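Local coordinates for exotoxin 6 (Staphylococcus aureus subsp. aureus Mu50, PDB 4ZYS), which is a staphylococcal superantigen-like exotoxin that probably acts, as its relatives do, on proteins of the host immune system, at residues L152-K162 and R187-K197. Sequence-based numbering, arbitrary orientation.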
ATOM      1  N   LEU A 152      12.174 -18.007   0.419  1.00 34.65           N
ATOM      2  CA  LEU A 152      12.578 -16.603   0.637  1.00 34.35           C
ATOM      3  C   LEU A 152      11.377 -15.847   1.158  1.00 31.98           C
ATOM      4  O   LEU A 152      10.565 -15.362   0.385  1.00 30.86           O
ATOM      5  CB  LEU A 152      13.134 -15.976  -0.640  1.00 35.24           C
ATOM      6  CG  LEU A 152      14.562 -16.345  -0.954  1.00 43.05           C
ATOM      7  CD1 LEU A 152      14.801 -16.325  -2.458  1.00 44.41           C
ATOM      8  CD2 LEU A 152      15.541 -15.429  -0.210  1.00 47.26           C
ATOM      9  N   LYS A 153      11.241 -15.796   2.465  1.00 26.88           N
ATOM     10  CA  LYS A 153      10.045 -15.293   3.138  1.00 26.68           C
ATOM     11  C   LYS A 153      10.359 -14.236   4.215  1.00 32.39           C
ATOM     12  O   LYS A 153       9.438 -13.718   4.828  1.00 33.99           O
ATOM     13  CB  LYS A 153       9.364 -16.540   3.783  1.00 28.79           C
ATOM     14  CG  LYS A 153       8.071 -16.332   4.578  1.00 46.30           C
ATOM     15  CD  LYS A 153       7.939 -17.327   5.761  1.00 57.80           C
ATOM     16  CE  LYS A 153       7.678 -18.764   5.325  1.00 66.45           C
ATOM     17  NZ  LYS A 153       7.140 -19.607   6.422  1.00 69.91           N
ATOM     18  N   GLN A 154      11.627 -13.921   4.462  1.00 28.27           N
ATOM     19  CA  GLN A 154      11.988 -12.992   5.534  1.00 26.96           C
ATOM     20  C   GLN A 154      12.678 -11.724   5.042  1.00 27.23           C
ATOM     21  O   GLN A 154      13.253 -11.690   3.957  1.00 26.45           O
ATOM     22  CB  GLN A 154      12.916 -13.707   6.528  1.00 29.21           C
ATOM     23  CG  GLN A 154      12.203 -14.615   7.512  1.00 32.27           C
ATOM     24  CD  GLN A 154      13.192 -15.569   8.120  1.00 57.93           C
ATOM     25  OE1 GLN A 154      13.692 -16.490   7.459  1.00 63.18           O
ATOM     26  NE2 GLN A 154      13.513 -15.372   9.391  1.00 43.58           N
ATOM     27  N   GLY A 155      12.648 -10.697   5.878  1.00 23.61           N
ATOM     28  CA  GLY A 155      13.288  -9.421   5.594  1.00 21.79           C
ATOM     29  C   GLY A 155      12.470  -8.216   5.990  1.00 26.01           C
ATOM     30  O   GLY A 155      11.453  -8.323   6.683  1.00 23.77           O
ATOM     31  N   GLN A 156      12.891  -7.062   5.489  1.00 25.25           N
ATOM     32  CA  GLN A 156      12.317  -5.777   5.848  1.00 24.78           C
ATOM     33  C   GLN A 156      12.332  -4.781   4.713  1.00 26.53           C
ATOM     34  O   GLN A 156      13.274  -4.747   3.904  1.00 25.28           O
ATOM     35  CB  GLN A 156      13.194  -5.200   6.980  1.00 27.48           C
ATOM     36  CG  GLN A 156      12.488  -4.302   7.967  1.00 46.98           C
ATOM     37  CD  GLN A 156      13.439  -3.807   9.027  1.00 60.92           C
ATOM     38  OE1 GLN A 156      13.944  -2.679   8.966  1.00 52.54           O
ATOM     39  NE2 GLN A 156      13.682  -4.627  10.041  1.00 56.11           N
ATOM     40  N   ILE A 157      11.323  -3.903   4.715  1.00 21.03           N
ATOM     41  CA  ILE A 157      11.253  -2.715   3.877  1.00 18.85           C
ATOM     42  C   ILE A 157      11.555  -1.526   4.804  1.00 21.77           C
ATOM     43  O   ILE A 157      10.931  -1.437   5.851  1.00 22.35           O
ATOM     44  CB  ILE A 157       9.913  -2.530   3.116  1.00 20.13           C
ATOM     45  CG1 ILE A 157       9.701  -3.615   2.070  1.00 19.19           C
ATOM     46  CG2 ILE A 157       9.834  -1.127   2.474  1.00 19.70           C
ATOM     47  CD1 ILE A 157       8.214  -3.820   1.710  1.00 22.16           C
ATOM     48  N   THR A 158      12.482  -0.620   4.427  1.00 17.28           N
ATOM     49  CA  THR A 158      12.785   0.570   5.224  1.00 17.70           C
ATOM     50  C   THR A 158      12.570   1.796   4.322  1.00 22.71           C
ATOM     51  O   THR A 158      13.223   1.926   3.294  1.00 22.94           O
ATOM     52  CB  THR A 158      14.171   0.483   5.877  1.00 22.96           C
ATOM     53  OG1 THR A 158      14.289  -0.780   6.527  1.00 22.75           O
ATOM     54  CG2 THR A 158      14.414   1.581   6.896  1.00 19.85           C
ATOM     55  N   ILE A 159      11.581   2.639   4.673  1.00 19.72           N
ATOM     56  CA  ILE A 159      11.264   3.864   3.952  1.00 19.58           C
ATOM     57  C   ILE A 159      11.808   5.023   4.798  1.00 23.68           C
ATOM     58  O   ILE A 159      11.354   5.235   5.922  1.00 23.68           O
ATOM     59  CB  ILE A 159       9.747   3.976   3.590  1.00 21.73           C
ATOM     60  CG1 ILE A 159       9.316   2.745   2.731  1.00 21.83           C
ATOM     61  CG2 ILE A 159       9.451   5.294   2.845  1.00 19.54           C
ATOM     62  CD1 ILE A 159       7.817   2.450   2.654  1.00 27.73           C
ATOM     63  N   THR A 160      12.832   5.722   4.285  1.00 18.50           N
ATOM     64  CA  THR A 160      13.446   6.828   5.010  1.00 18.31           C
ATOM     65  C   THR A 160      12.973   8.163   4.411  1.00 22.59           C
ATOM     66  O   THR A 160      13.028   8.358   3.193  1.00 22.51           O
ATOM     67  CB  THR A 160      14.974   6.682   5.014  1.00 23.75           C
ATOM     68  OG1 THR A 160      15.302   5.385   5.520  1.00 25.44           O
ATOM     69  CG2 THR A 160      15.663   7.752   5.860  1.00 19.42           C
HETATM   70  N   MSE A 161      12.527   9.083   5.287  1.00 17.67           N
HETATM   71  CA  MSE A 161      12.045  10.412   4.911  1.00 15.52           C
HETATM   72  C   MSE A 161      13.191  11.416   4.923  1.00 21.66           C
HETATM   73  O   MSE A 161      14.252  11.092   5.453  1.00 20.48           O
HETATM   74  CB  MSE A 161      10.947  10.853   5.883  1.00 16.54           C
HETATM   75  CG  MSE A 161       9.869   9.768   6.110  1.00 20.15           C
HETATM   76 SE   MSE A 161       9.111   9.111   4.474  0.75 22.45          SE
HETATM   77  CE  MSE A 161       8.042  10.625   4.114  1.00 20.71           C
ATOM     78  N   LYS A 162      12.977  12.635   4.349  1.00 20.84           N
ATOM     79  CA  LYS A 162      13.993  13.707   4.320  1.00 23.20           C
ATOM     80  C   LYS A 162      14.376  14.128   5.715  1.00 29.04           C
ATOM     81  O   LYS A 162      15.536  14.448   5.940  1.00 30.14           O
ATOM     82  CB  LYS A 162      13.534  14.952   3.521  1.00 26.83           C
ATOM     83  CG  LYS A 162      12.994  14.625   2.133  1.00 49.68           C
ATOM     84  CD  LYS A 162      13.426  15.607   1.039  1.00 59.38           C
ATOM     85  CE  LYS A 162      12.922  15.186  -0.334  1.00 53.24           C
ATOM     86  NZ  LYS A 162      13.328  13.801  -0.723  1.00 42.62           N
ATOM     87  N   ARG A 187       6.477  13.525  -1.400  1.00 21.24           N
ATOM     88  CA  ARG A 187       7.497  14.522  -1.712  1.00 21.96           C
ATOM     89  C   ARG A 187       8.666  14.467  -0.725  1.00 27.16           C
ATOM     90  O   ARG A 187       9.710  15.059  -0.998  1.00 26.97           O
ATOM     91  CB  ARG A 187       6.889  15.928  -1.702  1.00 22.95           C
ATOM     92  CG  ARG A 187       5.696  16.121  -2.643  1.00 28.89           C
ATOM     93  CD  ARG A 187       4.989  17.412  -2.310  1.00 28.07           C
ATOM     94  NE  ARG A 187       4.323  17.300  -1.018  1.00 29.71           N
ATOM     95  CZ  ARG A 187       3.537  18.229  -0.491  1.00 48.32           C
ATOM     96  NH1 ARG A 187       3.338  19.380  -1.125  1.00 42.23           N
ATOM     97  NH2 ARG A 187       2.940  18.016   0.676  1.00 23.08           N
ATOM     98  N   GLN A 188       8.487  13.743   0.407  1.00 24.18           N
ATOM     99  CA  GLN A 188       9.451  13.632   1.499  1.00 23.77           C
ATOM    100  C   GLN A 188      10.140  12.243   1.569  1.00 25.82           C
ATOM    101  O   GLN A 188      11.008  12.050   2.423  1.00 24.77           O
ATOM    102  CB  GLN A 188       8.769  13.951   2.839  1.00 24.35           C
ATOM    103  CG  GLN A 188       8.301  15.402   2.987  1.00 35.05           C
ATOM    104  CD  GLN A 188       9.435  16.389   3.002  1.00 49.53           C
ATOM    105  OE1 GLN A 188      10.386  16.264   3.770  1.00 43.17           O
ATOM    106  NE2 GLN A 188       9.358  17.395   2.143  1.00 38.18           N
ATOM    107  N   ILE A 189       9.786  11.301   0.683  1.00 21.05           N
ATOM    108  CA  ILE A 189      10.445   9.977   0.664  1.00 20.95           C
ATOM    109  C   ILE A 189      11.846  10.143   0.026  1.00 24.56           C
ATOM    110  O   ILE A 189      11.929  10.569  -1.127  1.00 22.50           O
ATOM    111  CB  ILE A 189       9.586   8.904  -0.067  1.00 23.43           C
ATOM    112  CG1 ILE A 189       8.221   8.708   0.631  1.00 22.44           C
ATOM    113  CG2 ILE A 189      10.364   7.575  -0.205  1.00 24.62           C
ATOM    114  CD1 ILE A 189       7.140   8.092  -0.239  1.00 22.61           C
ATOM    115  N   GLN A 190      12.933   9.839   0.785  1.00 20.73           N
ATOM    116  CA  GLN A 190      14.313   9.991   0.308  1.00 20.94           C
ATOM    117  C   GLN A 190      14.949   8.688  -0.211  1.00 24.98           C
ATOM    118  O   GLN A 190      15.564   8.684  -1.287  1.00 24.24           O
ATOM    119  CB  GLN A 190      15.217  10.550   1.425  1.00 22.96           C
ATOM    120  CG  GLN A 190      15.340  12.050   1.424  1.00 42.60           C
ATOM    121  CD  GLN A 190      16.243  12.617   0.364  1.00 58.73           C
ATOM    122  OE1 GLN A 190      15.883  12.678  -0.818  1.00 53.59           O
ATOM    123  NE2 GLN A 190      17.380  13.160   0.792  1.00 51.74           N
ATOM    124  N   LYS A 191      14.869   7.618   0.603  1.00 19.71           N
ATOM    125  CA  LYS A 191      15.478   6.322   0.343  1.00 18.62           C
ATOM    126  C   LYS A 191      14.524   5.208   0.685  1.00 20.82           C
ATOM    127  O   LYS A 191      13.752   5.330   1.634  1.00 19.49           O
ATOM    128  CB  LYS A 191      16.739   6.136   1.213  1.00 21.25           C
ATOM    129  CG  LYS A 191      17.980   6.890   0.807  1.00 37.60           C
ATOM    130  CD  LYS A 191      19.124   6.423   1.703  1.00 46.91           C
ATOM    131  CE  LYS A 191      20.486   6.523   1.062  1.00 55.22           C
ATOM    132  NZ  LYS A 191      21.555   5.953   1.933  1.00 60.49           N
ATOM    133  N   ILE A 192      14.618   4.103  -0.054  1.00 17.26           N
ATOM    134  CA  ILE A 192      13.864   2.885   0.180  1.00 16.80           C
ATOM    135  C   ILE A 192      14.854   1.721   0.088  1.00 22.47           C
ATOM    136  O   ILE A 192      15.680   1.650  -0.831  1.00 21.40           O
ATOM    137  CB  ILE A 192      12.632   2.687  -0.750  1.00 19.35           C
ATOM    138  CG1 ILE A 192      11.647   3.882  -0.671  1.00 20.11           C
ATOM    139  CG2 ILE A 192      11.898   1.340  -0.443  1.00 16.70           C
ATOM    140  CD1 ILE A 192      10.577   3.899  -1.852  1.00 25.36           C
ATOM    141  N   LEU A 193      14.776   0.827   1.064  1.00 20.23           N
ATOM    142  CA  LEU A 193      15.577  -0.368   1.090  1.00 20.22           C
ATOM    143  C   LEU A 193      14.660  -1.545   1.250  1.00 23.86           C
ATOM    144  O   LEU A 193      13.821  -1.535   2.142  1.00 22.54           O
ATOM    145  CB  LEU A 193      16.643  -0.316   2.232  1.00 20.81           C
ATOM    146  CG  LEU A 193      17.529  -1.580   2.401  1.00 24.17           C
ATOM    147  CD1 LEU A 193      18.435  -1.784   1.190  1.00 23.91           C
ATOM    148  CD2 LEU A 193      18.351  -1.508   3.671  1.00 23.60           C
ATOM    149  N   VAL A 194      14.796  -2.555   0.373  1.00 22.80           N
ATOM    150  CA  VAL A 194      14.065  -3.820   0.489  1.00 22.62           C
ATOM    151  C   VAL A 194      15.119  -4.879   0.762  1.00 26.03           C
ATOM    152  O   VAL A 194      15.915  -5.157  -0.119  1.00 27.08           O
ATOM    153  CB  VAL A 194      13.176  -4.173  -0.739  1.00 27.18           C
ATOM    154  CG1 VAL A 194      12.376  -5.440  -0.472  1.00 26.65           C
ATOM    155  CG2 VAL A 194      12.245  -3.026  -1.119  1.00 26.99           C
ATOM    156  N   GLU A 195      15.189  -5.402   1.983  1.00 22.62           N
ATOM    157  CA  GLU A 195      16.137  -6.454   2.368  1.00 22.99           C
ATOM    158  C   GLU A 195      15.439  -7.791   2.393  1.00 27.47           C
ATOM    159  O   GLU A 195      14.421  -7.917   3.081  1.00 27.80           O
ATOM    160  CB  GLU A 195      16.736  -6.207   3.778  1.00 25.09           C
ATOM    161  CG  GLU A 195      17.813  -5.155   3.869  1.00 38.01           C
ATOM    162  CD  GLU A 195      18.193  -4.777   5.290  1.00 56.41           C
ATOM    163  OE1 GLU A 195      17.350  -4.196   6.020  1.00 31.99           O
ATOM    164  OE2 GLU A 195      19.357  -5.046   5.665  1.00 46.85           O
HETATM  165  N   MSE A 196      15.995  -8.806   1.698  1.00 23.19           N
HETATM  166  CA  MSE A 196      15.455 -10.167   1.740  1.00 22.67           C
HETATM  167  C   MSE A 196      16.480 -11.090   2.320  1.00 33.38           C
HETATM  168  O   MSE A 196      17.663 -10.889   2.078  1.00 34.51           O
HETATM  169  CB  MSE A 196      15.057 -10.684   0.362  1.00 22.83           C
HETATM  170  CG  MSE A 196      14.004  -9.875  -0.324  1.00 25.82           C
HETATM  171 SE   MSE A 196      14.081 -10.234  -2.242  0.75 28.60          SE
HETATM  172  CE  MSE A 196      14.216 -12.181  -2.231  1.00 25.73           C
ATOM    173  N   LYS A 197      16.040 -12.103   3.091  1.00 34.13           N
ATOM    174  CA  LYS A 197      16.908 -13.106   3.733  1.00 40.10           C
ATOM    175  C   LYS A 197      16.252 -14.514   3.648  1.00 50.73           C
ATOM    176  O   LYS A 197      15.153 -14.631   3.056  1.00 53.50           O
ATOM    177  CB  LYS A 197      17.198 -12.735   5.214  1.00 43.51           C
ATOM    178  CG  LYS A 197      17.701 -11.318   5.475  1.00 64.53           C
ATOM    179  CD  LYS A 197      17.809 -11.020   6.975  1.00 74.21           C
ATOM    180  CE  LYS A 197      18.349  -9.634   7.245  1.00 76.25           C
ATOM    181  NZ  LYS A 197      18.708  -9.451   8.676  1.00 79.69           N
ATOM    182  OXT LYS A 197      16.806 -15.486   4.216  1.00 62.81           O
TER
HETATM  183  O   HOH W   1      13.327 -16.510   4.500  1.00 33.53           O
HETATM  184  O   HOH W   2      15.235  -2.743   4.932  1.00 20.11           O
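Bends at chi2 (-53°) and chi3 (-75°) turn the end of the Met161 chain toward the other strand, setting its CE 3.6 Å from Gln188 CB. Its selenium lies 4.0 Å from CG1 of Ile189. Ile157 and Ile159 keep CG1 beside the backbone N and CG2 anti to it; thus CG1 of Ile157 lies alongside both methyls of Val194, while CG2 of Ile159 meets CG2 of Ile189 at 3.9 Å. Strands 155-161 and 189-196 are antiparallel partners in the beta-grasp sheet, and Leu137 of helix 130-145 packs on Ile157 and Ile192. Paired backbone bonds tie Gln156 to Glu195 and Thr158 to Leu193. Opposite Thr160 the register slips by one in a classic beta bulge: Thr160 O accepts Gln190 N at 2.8 Å and, more loosely, Lys191 N at 3.3 Å. Beyond the bulge, Lys162 crosses Gln190, its NZ bonding to OE1 at 2.8 Å from above the amide carbonyl plane. A water hydrogen-bonds with Gln156 O, Glu195 OE1 and Thr158 OG1. Ile157, Ile159, Ile192 and Val194 therefore form an apolar face against which the helix packs, whereas on the more polar face, which also carries Leu193, this water supplements the backbone bonds between the strands.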